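Local coordinates for dihydropyrimidinase (Dictyostelium discoideum, PDB 2FTW), which catalyses the reversible zinc-dependent ring opening of 5,6-dihydrouracil and 5,6-dihydrothymine, the second step of reductive pyrimidine degradation, at residues T16-D21 / D55-P60; G62-T67 / E352-I357; S108-Y113 / E146-E151; D99-T104 / L130-T135. One frame throughout, in Å; residues are numbered along the deposited sequence.

Interactions 1, 2 and 4 all reach one large mixed sheet, while interaction 3 joins two helices outside it. Interaction 2 lies deepest, near the chain's centre; 1 and 4 are also buried, and 3 is buried but for an exposed margin at Ile147. Interactions 1 and 2 share strand 57-64: the first pairs its beginning with strand 16-18, the second sets a buried arginine against residues 62-64. Interaction 4 pairs strands 94-101 and 127-132 and touches interaction 2 directly, Phe100 meeting His66 beside the zinc. Interaction 3 packs on Val101, Pro103 and strand 127-132. Backbone ladders dominate 1 and 4, a guanidinium and a water characterise 2, and between its two segments interaction 3 is apolar.

Interaction 1: T16-D21 / D55-P60; sequences TVVNDD and DKLLLP
Lys56 O is gripped twice: Thr16 N donates to it at 3.1 Å, and water 1 donates at 2.7 Å. The same water lies 2.5 Å from Thr16 OG1, which the first torsion (chi1 -54°) sets beside the backbone N, on the side where the water can bridge the two segments. The ladder continues with Leu58 N to Thr16 O at 2.7 Å and Val18 N to Leu58 O at 2.9 Å. This is parallel pairing of strand 16-18 with the beginning of strand 57-64, which then runs on toward the metal centre of the (beta-alpha)8-barrel; strand 402-406 pairs with its other edge. On the face of Thr16 and Leu57, Leu57 CD2 packs on Thr16 CB, and Val18 CB meets Leu59 CD2 at 3.7 Å, their side chains running alongside each other. Val17 and Leu58 occupy the other face, with Ile394 against both. Beyond the ladder Pro60 CD presses on Val18 O at 3.2 Å, and Asn19 OD1 lies 3.7 Å from Pro60 CG, while Asn19 ND2 is bonded to Ile394 O.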
loop_
_atom_site.group_PDB
_atom_site.type_symbol
_atom_site.label_atom_id
_atom_site.label_comp_id
_atom_site.label_asym_id
_atom_site.label_seq_id
_atom_site.Cartn_x
_atom_site.Cartn_y
_atom_site.Cartn_z
ATOM N N THR A 16 29.097 3.905 28.643
ATOM C CA THR A 16 27.645 3.737 28.634
ATOM C C THR A 16 27.306 2.361 28.070
ATOM O O THR A 16 27.698 2.020 26.964
ATOM C CB THR A 16 26.965 4.821 27.768
ATOM O OG1 THR A 16 27.384 6.109 28.224
ATOM C CG2 THR A 16 25.416 4.741 27.872
ATOM N N VAL A 17 26.581 1.573 28.849
ATOM C CA VAL A 17 26.067 0.304 28.368
ATOM C C VAL A 17 24.882 0.585 27.420
ATOM O O VAL A 17 24.037 1.422 27.709
ATOM C CB VAL A 17 25.618 -0.583 29.542
ATOM C CG1 VAL A 17 24.925 -1.836 29.049
ATOM C CG2 VAL A 17 26.822 -0.932 30.440
ATOM N N VAL A 18 24.849 -0.108 26.292
ATOM C CA VAL A 18 23.753 0.017 25.333
ATOM C C VAL A 18 23.253 -1.363 24.994
ATOM O O VAL A 18 23.951 -2.160 24.367
ATOM C CB VAL A 18 24.137 0.693 23.993
ATOM C CG1 VAL A 18 22.869 0.869 23.115
ATOM C CG2 VAL A 18 24.798 1.997 24.211
ATOM N N ASN A 19 22.034 -1.634 25.429
ATOM C CA ASN A 19 21.322 -2.832 25.070
ATOM C C ASN A 19 20.224 -2.408 24.111
ATOM O O ASN A 19 20.104 -1.230 23.790
ATOM C CB ASN A 19 20.763 -3.493 26.324
ATOM C CG ASN A 19 21.744 -4.471 26.947
ATOM O OD1 ASN A 19 22.420 -5.228 26.234
ATOM N ND2 ASN A 19 21.810 -4.482 28.273
ATOM N N ASP A 20 19.428 -3.347 23.623
ATOM C CA ASP A 20 18.405 -2.956 22.667
ATOM C C ASP A 20 17.140 -2.398 23.336
ATOM O O ASP A 20 16.216 -1.956 22.626
ATOM C CB ASP A 20 18.092 -4.100 21.701
ATOM C CG ASP A 20 17.244 -5.183 22.319
ATOM O OD1 ASP A 20 17.514 -5.603 23.463
ATOM O OD2 ASP A 20 16.276 -5.606 21.656
ATOM N N ASP A 21 17.080 -2.407 24.678
ATOM C CA ASP A 21 15.897 -1.882 25.383
ATOM C C ASP A 21 16.103 -0.506 25.987
ATOM O O ASP A 21 15.150 0.266 26.107
ATOM C CB ASP A 21 15.368 -2.873 26.443
ATOM C CG ASP A 21 16.375 -3.190 27.557
ATOM O OD1 ASP A 21 17.606 -3.182 27.324
ATOM O OD2 ASP A 21 15.911 -3.485 28.681
ATOM N N ASP A 55 33.511 8.439 27.487
ATOM C CA ASP A 55 32.897 8.917 26.227
ATOM C C ASP A 55 32.581 7.826 25.172
ATOM O O ASP A 55 32.247 8.136 24.016
ATOM C CB ASP A 55 33.744 10.040 25.603
ATOM C CG ASP A 55 33.661 11.343 26.387
ATOM O OD1 ASP A 55 32.836 11.433 27.322
ATOM O OD2 ASP A 55 34.423 12.282 26.057
ATOM N N LYS A 56 32.645 6.560 25.571
ATOM C CA LYS A 56 32.436 5.453 24.649
ATOM C C LYS A 56 31.252 4.591 25.077
ATOM O O LYS A 56 30.715 4.746 26.179
ATOM C CB LYS A 56 33.708 4.618 24.547
ATOM C CG LYS A 56 34.797 5.345 23.782
ATOM C CD LYS A 56 36.171 4.846 24.111
ATOM C CE LYS A 56 37.219 5.768 23.496
ATOM N NZ LYS A 56 38.557 5.116 23.415
ATOM N N LEU A 57 30.866 3.689 24.182
ATOM C CA LEU A 57 29.705 2.827 24.378
ATOM C C LEU A 57 30.145 1.385 24.521
ATOM O O LEU A 57 31.101 0.965 23.873
ATOM C CB LEU A 57 28.756 2.968 23.196
ATOM C CG LEU A 57 28.443 4.413 22.789
ATOM C CD1 LEU A 57 27.469 4.408 21.627
ATOM C CD2 LEU A 57 27.897 5.246 23.979
ATOM N N LEU A 58 29.473 0.656 25.414
ATOM C CA LEU A 58 29.645 -0.785 25.558
ATOM C C LEU A 58 28.458 -1.458 24.874
ATOM O O LEU A 58 27.324 -1.363 25.355
ATOM C CB LEU A 58 29.696 -1.185 27.033
ATOM C CG LEU A 58 30.996 -0.928 27.795
ATOM C CD1 LEU A 58 31.363 0.540 27.811
ATOM C CD2 LEU A 58 30.878 -1.456 29.204
ATOM N N LEU A 59 28.724 -2.111 23.745
ATOM C CA LEU A 59 27.703 -2.834 23.000
ATOM C C LEU A 59 27.932 -4.332 23.133
ATOM O O LEU A 59 29.094 -4.783 23.272
ATOM C CB LEU A 59 27.736 -2.454 21.518
ATOM C CG LEU A 59 28.049 -0.999 21.200
ATOM C CD1 LEU A 59 28.019 -0.796 19.707
ATOM C CD2 LEU A 59 27.081 -0.057 21.892
ATOM N N PRO A 60 26.837 -5.120 23.092
ATOM C CA PRO A 60 27.054 -6.556 22.976
ATOM C C PRO A 60 27.779 -6.816 21.668
ATOM O O PRO A 60 27.511 -6.141 20.659
ATOM C CB PRO A 60 25.633 -7.140 22.940
ATOM C CG PRO A 60 24.743 -6.048 23.494
ATOM C CD PRO A 60 25.401 -4.773 23.112
HETATM O O HOH W 1 29.691 6.895 27.504
#

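Interaction 2: G62-T67 / E352-I357; sequences GIDTHT and EDRMSI. With ZN (zinc ion), chain B.
Arg354, at the start of helix 354-363, lays its guanidinium against Gly62, Ile63 and Asp64, the part of the strand that leads into the metal-binding His66 and His68 of this amidohydrolase barrel. Ile63 O lies 2.9 Å from Arg354 NH2, at an angle too poor for a hydrogen bond. Gly62 C sits at the edge of the group, near its plane. Asp64 CA covers the centre of one face and Met355 CG the opposite face nearer its rim, so the flat group is sandwiched. Met355 SD, in turn, rests on Gly62 CA at 3.7 Å. The arginine chain runs out extended and then bends at chi3 (63°), which brings the guanidinium up to the backbone of Gly62-Asp64; Thr94 OG1 of the neighbouring strand accepts from NH1. Asp64 OD2 stays 4.1 Å from Arg354 NE, well out of the guanidinium plane, and water 2 bridges them, donating to OD2 at 2.8 Å and accepting from NE at 3.0 Å. The other carboxylate oxygen closes an Asx turn: Asp64 OD1 accepts from His66 N at 2.9 Å, across the corner the chain turns at Thr65. Glu270 OE1 is hydrogen-bonded to His66 ND1, while His66 NE2 binds the zinc ion at 2.2 Å.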
loop_
_atom_site.group_PDB
_atom_site.type_symbol
_atom_site.label_atom_id
_atom_site.label_comp_id
_atom_site.label_asym_id
_atom_site.label_seq_id
_atom_site.Cartn_x
_atom_site.Cartn_y
_atom_site.Cartn_z
ATOM N N GLY A 62 28.853 -7.902 18.135
ATOM C CA GLY A 62 28.088 -8.140 16.923
ATOM C C GLY A 62 27.926 -9.621 16.632
ATOM O O GLY A 62 28.789 -10.432 16.968
ATOM N N ILE A 63 26.785 -9.968 16.043
ATOM C CA ILE A 63 26.488 -11.334 15.615
ATOM C C ILE A 63 26.256 -11.264 14.117
ATOM O O ILE A 63 25.364 -10.553 13.661
ATOM C CB ILE A 63 25.223 -11.909 16.318
ATOM C CG1 ILE A 63 25.479 -12.034 17.823
ATOM C CG2 ILE A 63 24.830 -13.269 15.708
ATOM C CD1 ILE A 63 24.294 -12.557 18.658
ATOM N N ASP A 64 27.077 -11.981 13.355
ATOM C CA ASP A 64 26.925 -12.050 11.914
ATOM C C ASP A 64 26.271 -13.360 11.553
ATOM O O ASP A 64 26.881 -14.410 11.658
ATOM C CB ASP A 64 28.283 -11.957 11.235
ATOM C CG ASP A 64 28.167 -11.798 9.738
ATOM O OD1 ASP A 64 27.278 -12.428 9.121
ATOM O OD2 ASP A 64 28.977 -11.030 9.175
ATOM N N THR A 65 25.032 -13.283 11.082
ATOM C CA THR A 65 24.212 -14.471 10.847
ATOM C C THR A 65 24.522 -15.185 9.548
ATOM O O THR A 65 23.993 -16.268 9.301
ATOM C CB THR A 65 22.714 -14.089 10.854
ATOM O OG1 THR A 65 22.494 -12.967 9.983
ATOM C CG2 THR A 65 22.285 -13.726 12.256
ATOM N N HIS A 66 25.363 -14.581 8.709
ATOM C CA HIS A 66 25.538 -15.055 7.354
ATOM C C HIS A 66 26.977 -14.922 6.857
ATOM O O HIS A 66 27.333 -13.917 6.231
ATOM C CB HIS A 66 24.587 -14.304 6.416
ATOM C CG HIS A 66 24.362 -15.012 5.120
ATOM N ND1 HIS A 66 23.153 -14.990 4.463
ATOM C CD2 HIS A 66 25.176 -15.813 4.389
ATOM C CE1 HIS A 66 23.237 -15.730 3.370
ATOM N NE2 HIS A 66 24.454 -16.243 3.304
ATOM N N THR A 67 27.774 -15.965 7.113
ATOM C CA THR A 67 29.176 -16.042 6.683
ATOM C C THR A 67 29.454 -17.313 5.847
ATOM O O THR A 67 28.768 -18.346 5.976
ATOM C CB THR A 67 30.160 -16.000 7.891
ATOM O OG1 THR A 67 29.888 -17.082 8.782
ATOM C CG2 THR A 67 30.022 -14.704 8.655
ATOM N N GLU A 352 34.212 -7.526 8.473
ATOM C CA GLU A 352 34.889 -6.472 9.233
ATOM C C GLU A 352 34.064 -5.185 9.306
ATOM O O GLU A 352 33.942 -4.562 10.355
ATOM C CB GLU A 352 36.274 -6.157 8.637
ATOM C CG GLU A 352 37.126 -5.215 9.527
ATOM C CD GLU A 352 38.554 -5.042 9.042
ATOM O OE1 GLU A 352 39.042 -5.841 8.216
ATOM O OE2 GLU A 352 39.229 -4.113 9.522
ATOM N N ASP A 353 33.490 -4.785 8.184
ATOM C CA ASP A 353 32.920 -3.450 8.073
ATOM C C ASP A 353 31.414 -3.344 8.323
ATOM O O ASP A 353 30.876 -2.235 8.357
ATOM C CB ASP A 353 33.326 -2.876 6.729
ATOM C CG ASP A 353 34.843 -2.773 6.598
ATOM O OD1 ASP A 353 35.454 -2.043 7.408
ATOM O OD2 ASP A 353 35.432 -3.436 5.721
ATOM N N ARG A 354 30.748 -4.476 8.545
ATOM C CA ARG A 354 29.282 -4.508 8.730
ATOM C C ARG A 354 28.812 -3.456 9.712
ATOM O O ARG A 354 27.989 -2.627 9.392
ATOM C CB ARG A 354 28.818 -5.889 9.219
ATOM C CG ARG A 354 27.305 -5.990 9.491
ATOM C CD ARG A 354 26.851 -7.375 9.907
ATOM N NE ARG A 354 27.469 -7.769 11.162
ATOM C CZ ARG A 354 26.845 -8.010 12.315
ATOM N NH1 ARG A 354 27.579 -8.321 13.379
ATOM N NH2 ARG A 354 25.521 -7.951 12.427
ATOM N N MET A 355 29.352 -3.477 10.914
ATOM C CA MET A 355 28.835 -2.613 11.974
ATOM C C MET A 355 29.048 -1.118 11.762
ATOM O O MET A 355 28.181 -0.321 12.098
ATOM C CB MET A 355 29.389 -3.071 13.321
ATOM C CG MET A 355 28.622 -4.296 13.783
ATOM S SD MET A 355 29.113 -4.906 15.354
ATOM C CE MET A 355 28.602 -3.598 16.457
ATOM N N SER A 356 30.197 -0.744 11.210
ATOM C CA SER A 356 30.479 0.656 10.930
ATOM C C SER A 356 29.641 1.134 9.751
ATOM O O SER A 356 29.175 2.269 9.738
ATOM C CB SER A 356 31.971 0.870 10.667
ATOM O OG SER A 356 32.696 0.848 11.885
ATOM N N ILE A 357 29.444 0.257 8.767
ATOM C CA ILE A 357 28.550 0.560 7.657
ATOM C C ILE A 357 27.096 0.720 8.138
ATOM O O ILE A 357 26.369 1.621 7.681
ATOM C CB ILE A 357 28.646 -0.527 6.541
ATOM C CG1 ILE A 357 29.800 -0.235 5.586
ATOM C CG2 ILE A 357 27.385 -0.547 5.686
ATOM C CD1 ILE A 357 31.086 0.133 6.228
HETATM ZN ZN ZN B . 25.174 -16.848 1.287
HETATM O O HOH W 2 30.169 -8.918 10.529
#

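Interaction 3: S108-Y113 / E146-E151; sequences SLLEAY and EILVKE
Two helices on the outside of the barrel, 109-121 and 139-151, meet here through Leu148, which reaches across to Leu109, Leu110 and Tyr113. Both methyls touch Leu110, while CD1 also meets Tyr113 and CD2 meets Leu109. Leu148 CD1 lies over a face of the Tyr113 ring in a CH-pi contact, 4.1 Å from the centroid and 28° off the ring normal. The same methyl touches Leu110 CD2 at 3.7 Å. Leu148 CD2 rests against Leu109 CB at 3.8 Å, with the side chains at about a right angle. Each helix follows a barrel strand, 94-101 or 127-132, so the contact joins successive helices of the outer layer; the short segments run at 48° to each other, their axes 10.8 Å apart. Nearer solvent, Leu110 CD2 packs on Ile147 CG2 at 3.9 Å, and Leu110 CD1 on Ile147 CD1 at 4.0 Å. On the inner side Leu109 reaches Val132 and Tyr113 reaches Leu130, both on strand 127-132. At the start of helix 109-121, Glu144 of the partner helix accepts from Leu109 N and is hydrogen-bonded to Ser108 OG.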
loop_
_atom_site.group_PDB
_atom_site.type_symbol
_atom_site.label_atom_id
_atom_site.label_comp_id
_atom_site.label_asym_id
_atom_site.label_seq_id
_atom_site.Cartn_x
_atom_site.Cartn_y
_atom_site.Cartn_z
ATOM N N SER A 108 26.049 -36.816 2.493
ATOM C CA SER A 108 25.490 -36.783 3.863
ATOM C C SER A 108 25.691 -35.426 4.548
ATOM O O SER A 108 26.792 -34.849 4.499
ATOM C CB SER A 108 26.150 -37.860 4.726
ATOM O OG SER A 108 25.613 -37.884 6.031
ATOM N N LEU A 109 24.637 -34.932 5.201
ATOM C CA LEU A 109 24.700 -33.651 5.931
ATOM C C LEU A 109 25.617 -33.748 7.142
ATOM O O LEU A 109 26.311 -32.794 7.490
ATOM C CB LEU A 109 23.316 -33.216 6.433
ATOM C CG LEU A 109 22.092 -33.216 5.522
ATOM C CD1 LEU A 109 20.957 -32.495 6.254
ATOM C CD2 LEU A 109 22.352 -32.564 4.174
ATOM N N LEU A 110 25.587 -34.907 7.790
ATOM C CA LEU A 110 26.411 -35.165 8.972
ATOM C C LEU A 110 27.898 -35.168 8.639
ATOM O O LEU A 110 28.690 -34.644 9.388
ATOM C CB LEU A 110 26.023 -36.501 9.616
ATOM C CG LEU A 110 24.557 -36.668 10.046
ATOM C CD1 LEU A 110 24.277 -38.105 10.497
ATOM C CD2 LEU A 110 24.211 -35.691 11.155
ATOM N N GLU A 111 28.262 -35.782 7.524
ATOM C CA GLU A 111 29.639 -35.799 7.053
ATOM C C GLU A 111 30.096 -34.399 6.642
ATOM O O GLU A 111 31.245 -34.024 6.867
ATOM C CB GLU A 111 29.781 -36.776 5.873
ATOM C CG GLU A 111 29.528 -38.247 6.258
ATOM C CD GLU A 111 29.439 -39.201 5.057
ATOM O OE1 GLU A 111 29.758 -38.793 3.909
ATOM O OE2 GLU A 111 29.038 -40.370 5.262
ATOM N N ALA A 112 29.185 -33.637 6.042
ATOM C CA ALA A 112 29.450 -32.253 5.646
ATOM C C ALA A 112 29.569 -31.373 6.889
ATOM O O ALA A 112 30.513 -30.587 7.007
ATOM C CB ALA A 112 28.356 -31.741 4.716
ATOM N N TYR A 113 28.635 -31.547 7.830
ATOM C CA TYR A 113 28.723 -30.898 9.135
ATOM C C TYR A 113 30.052 -31.196 9.841
ATOM O O TYR A 113 30.655 -30.290 10.417
ATOM C CB TYR A 113 27.567 -31.343 10.035
ATOM C CG TYR A 113 27.617 -30.783 11.441
ATOM C CD1 TYR A 113 28.353 -31.418 12.443
ATOM C CD2 TYR A 113 26.925 -29.619 11.774
ATOM C CE1 TYR A 113 28.401 -30.906 13.740
ATOM C CE2 TYR A 113 26.958 -29.105 13.070
ATOM C CZ TYR A 113 27.700 -29.751 14.045
ATOM O OH TYR A 113 27.738 -29.249 15.331
ATOM N N GLU A 146 17.117 -34.551 11.890
ATOM C CA GLU A 146 16.758 -34.837 13.283
ATOM C C GLU A 146 17.998 -35.008 14.170
ATOM O O GLU A 146 18.020 -34.528 15.301
ATOM C CB GLU A 146 15.824 -36.057 13.355
ATOM C CG GLU A 146 15.568 -36.604 14.753
ATOM C CD GLU A 146 14.417 -37.601 14.805
ATOM O OE1 GLU A 146 13.597 -37.641 13.861
ATOM O OE2 GLU A 146 14.333 -38.350 15.803
ATOM N N ILE A 147 19.038 -35.655 13.650
ATOM C CA ILE A 147 20.255 -35.863 14.420
ATOM C C ILE A 147 20.972 -34.526 14.623
ATOM O O ILE A 147 21.456 -34.227 15.708
ATOM C CB ILE A 147 21.194 -36.897 13.754
ATOM C CG1 ILE A 147 20.550 -38.287 13.770
ATOM C CG2 ILE A 147 22.542 -36.960 14.477
ATOM C CD1 ILE A 147 21.248 -39.322 12.864
ATOM N N LEU A 148 21.038 -33.729 13.569
ATOM C CA LEU A 148 21.643 -32.413 13.648
ATOM C C LEU A 148 20.988 -31.581 14.760
ATOM O O LEU A 148 21.668 -31.011 15.603
ATOM C CB LEU A 148 21.525 -31.675 12.303
ATOM C CG LEU A 148 22.660 -31.679 11.260
ATOM C CD1 LEU A 148 24.036 -32.027 11.840
ATOM C CD2 LEU A 148 22.358 -32.567 10.082
ATOM N N VAL A 149 19.662 -31.538 14.759
ATOM C CA VAL A 149 18.925 -30.713 15.707
ATOM C C VAL A 149 19.045 -31.250 17.136
ATOM O O VAL A 149 19.204 -30.472 18.083
ATOM C CB VAL A 149 17.432 -30.594 15.320
ATOM C CG1 VAL A 149 16.670 -29.831 16.366
ATOM C CG2 VAL A 149 17.276 -29.902 13.960
ATOM N N LYS A 150 18.975 -32.571 17.285
ATOM C CA LYS A 150 18.915 -33.195 18.611
ATOM C C LYS A 150 20.305 -33.327 19.232
ATOM O O LYS A 150 20.470 -33.133 20.435
ATOM C CB LYS A 150 18.234 -34.564 18.522
ATOM N N GLU A 151 21.297 -33.644 18.400
ATOM C CA GLU A 151 22.647 -33.971 18.864
ATOM C C GLU A 151 23.711 -32.925 18.526
ATOM O O GLU A 151 24.683 -32.790 19.261
ATOM C CB GLU A 151 23.091 -35.322 18.271
ATOM C CG GLU A 151 22.456 -36.537 18.917
#

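Interaction 4: D99-T104 / L130-T135; sequences DFVIPT and LHVAIT
Asp99, Phe100 and Val101 pair in parallel with Leu130, His131 and Val132, the two strands of a beta-alpha-beta unit of the barrel whose crossover is helix 109-121. Three backbone bonds of 2.8 Å make the ladder: His131 N to Asp99 O, Val101 N to His131 O, and Ala133 N to Val101 O, the last extending it just beyond the strands. Weaker support comes from Leu130 CA, 3.2 Å from Asp99 O in a CA-H...O contact. The aromatic contact lies on the face of Phe100 and His131: His131 CD2 stands over the centre of the Phe100 ring, 3.4 Å from Phe100 CZ, with the ring planes inclined at 37°. His131 is held in its rotation from outside, ND1 by Ser156 OG and NE2 by Thr65 O. Phe100 also meets the rings of His66 and His68, both zinc ligands, and so forms part of the second shell of the metal site. Apolar contacts fill the other face, where Val101 CG2 packs on Leu130 CB at 4.1 Å and Val101 CB on Val132 CG2, with Ala112 and Trp116 of the crossover helix against Val101. Past the strands, Pro103 CD touches Ala133 O at 3.3 Å. Thr135 OG1, placed between its backbone N and carbonyl carbon (chi1 55°), donates to Pro103 O at 2.8 Å from above the carbonyl plane, 55° out of it.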
loop_
_atom_site.group_PDB
_atom_site.type_symbol
_atom_site.label_atom_id
_atom_site.label_comp_id
_atom_site.label_asym_id
_atom_site.label_seq_id
_atom_site.Cartn_x
_atom_site.Cartn_y
_atom_site.Cartn_z
ATOM N N ASP A 99 28.008 -19.636 10.284
ATOM C CA ASP A 99 28.454 -20.036 8.961
ATOM C C ASP A 99 27.541 -21.144 8.465
ATOM O O ASP A 99 26.834 -21.775 9.264
ATOM C CB ASP A 99 29.894 -20.544 9.037
ATOM C CG ASP A 99 30.652 -20.376 7.734
ATOM O OD1 ASP A 99 31.211 -19.274 7.473
ATOM O OD2 ASP A 99 30.718 -21.372 6.981
ATOM N N PHE A 100 27.553 -21.356 7.147
ATOM C CA PHE A 100 26.714 -22.341 6.485
ATOM C C PHE A 100 27.502 -23.597 6.087
ATOM O O PHE A 100 28.511 -23.519 5.379
ATOM C CB PHE A 100 26.074 -21.748 5.218
ATOM C CG PHE A 100 24.910 -20.829 5.481
ATOM C CD1 PHE A 100 25.110 -19.462 5.684
ATOM C CD2 PHE A 100 23.613 -21.320 5.502
ATOM C CE1 PHE A 100 24.030 -18.597 5.914
ATOM C CE2 PHE A 100 22.516 -20.455 5.737
ATOM C CZ PHE A 100 22.729 -19.098 5.942
ATOM N N VAL A 101 27.028 -24.747 6.549
ATOM C CA VAL A 101 27.476 -26.034 6.040
ATOM C C VAL A 101 26.773 -26.259 4.712
ATOM O O VAL A 101 25.532 -26.157 4.629
ATOM C CB VAL A 101 27.109 -27.200 7.002
ATOM C CG1 VAL A 101 27.606 -28.543 6.451
ATOM C CG2 VAL A 101 27.665 -26.961 8.391
ATOM N N ILE A 102 27.551 -26.581 3.678
ATOM C CA ILE A 102 27.002 -26.753 2.330
ATOM C C ILE A 102 27.404 -28.101 1.750
ATOM O O ILE A 102 28.479 -28.221 1.140
ATOM C CB ILE A 102 27.428 -25.621 1.382
ATOM C CG1 ILE A 102 26.990 -24.276 1.983
ATOM C CG2 ILE A 102 26.811 -25.828 -0.017
ATOM C CD1 ILE A 102 27.002 -23.104 1.014
ATOM N N PRO A 103 26.537 -29.120 1.938
ATOM C CA PRO A 103 26.778 -30.431 1.341
ATOM C C PRO A 103 26.761 -30.379 -0.175
ATOM O O PRO A 103 26.015 -29.595 -0.774
ATOM C CB PRO A 103 25.602 -31.287 1.836
ATOM C CG PRO A 103 24.970 -30.521 2.947
ATOM C CD PRO A 103 25.279 -29.077 2.708
ATOM N N THR A 104 27.584 -31.205 -0.797
ATOM C CA THR A 104 27.437 -31.452 -2.209
ATOM C C THR A 104 26.204 -32.320 -2.392
ATOM O O THR A 104 25.760 -32.998 -1.444
ATOM C CB THR A 104 28.655 -32.148 -2.793
ATOM O OG1 THR A 104 28.977 -33.290 -2.001
ATOM C CG2 THR A 104 29.842 -31.198 -2.815
ATOM N N LEU A 130 26.707 -23.009 13.412
ATOM C CA LEU A 130 26.538 -23.457 12.023
ATOM C C LEU A 130 25.074 -23.712 11.606
ATOM O O LEU A 130 24.334 -24.427 12.326
ATOM C CB LEU A 130 27.309 -24.763 11.836
ATOM C CG LEU A 130 28.827 -24.763 12.004
ATOM C CD1 LEU A 130 29.323 -26.187 12.237
ATOM C CD2 LEU A 130 29.508 -24.127 10.781
ATOM N N HIS A 131 24.676 -23.148 10.453
ATOM C CA HIS A 131 23.440 -23.559 9.751
ATOM C C HIS A 131 23.771 -24.672 8.762
ATOM O O HIS A 131 24.903 -24.792 8.301
ATOM C CB HIS A 131 22.788 -22.457 8.896
ATOM C CG HIS A 131 22.830 -21.078 9.471
ATOM N ND1 HIS A 131 21.938 -20.642 10.422
ATOM C CD2 HIS A 131 23.593 -20.004 9.150
ATOM C CE1 HIS A 131 22.184 -19.373 10.702
ATOM N NE2 HIS A 131 23.181 -18.960 9.940
ATOM N N VAL A 132 22.764 -25.438 8.375
ATOM C CA VAL A 132 22.976 -26.516 7.415
ATOM C C VAL A 132 22.087 -26.289 6.191
ATOM O O VAL A 132 20.865 -26.166 6.304
ATOM C CB VAL A 132 22.753 -27.894 8.066
ATOM C CG1 VAL A 132 23.056 -29.020 7.090
ATOM C CG2 VAL A 132 23.646 -28.028 9.285
ATOM N N ALA A 133 22.712 -26.196 5.022
ATOM C CA ALA A 133 21.961 -26.045 3.779
ATOM C C ALA A 133 21.452 -27.400 3.302
ATOM O O ALA A 133 22.150 -28.416 3.410
ATOM C CB ALA A 133 22.819 -25.376 2.688
ATOM N N ILE A 134 20.219 -27.407 2.798
ATOM C CA ILE A 134 19.598 -28.592 2.221
ATOM C C ILE A 134 19.685 -28.511 0.701
ATOM O O ILE A 134 18.777 -28.017 0.024
ATOM C CB ILE A 134 18.148 -28.743 2.727
ATOM C CG1 ILE A 134 18.163 -28.779 4.263
ATOM C CG2 ILE A 134 17.529 -30.004 2.187
ATOM C CD1 ILE A 134 16.823 -28.954 4.890
ATOM N N THR A 135 20.811 -28.985 0.185
ATOM C CA THR A 135 21.165 -28.850 -1.226
ATOM C C THR A 135 20.533 -29.939 -2.093
ATOM O O THR A 135 20.462 -29.803 -3.310
ATOM C CB THR A 135 22.696 -28.842 -1.399
ATOM O OG1 THR A 135 23.266 -30.010 -0.797
ATOM C CG2 THR A 135 23.279 -27.598 -0.730
#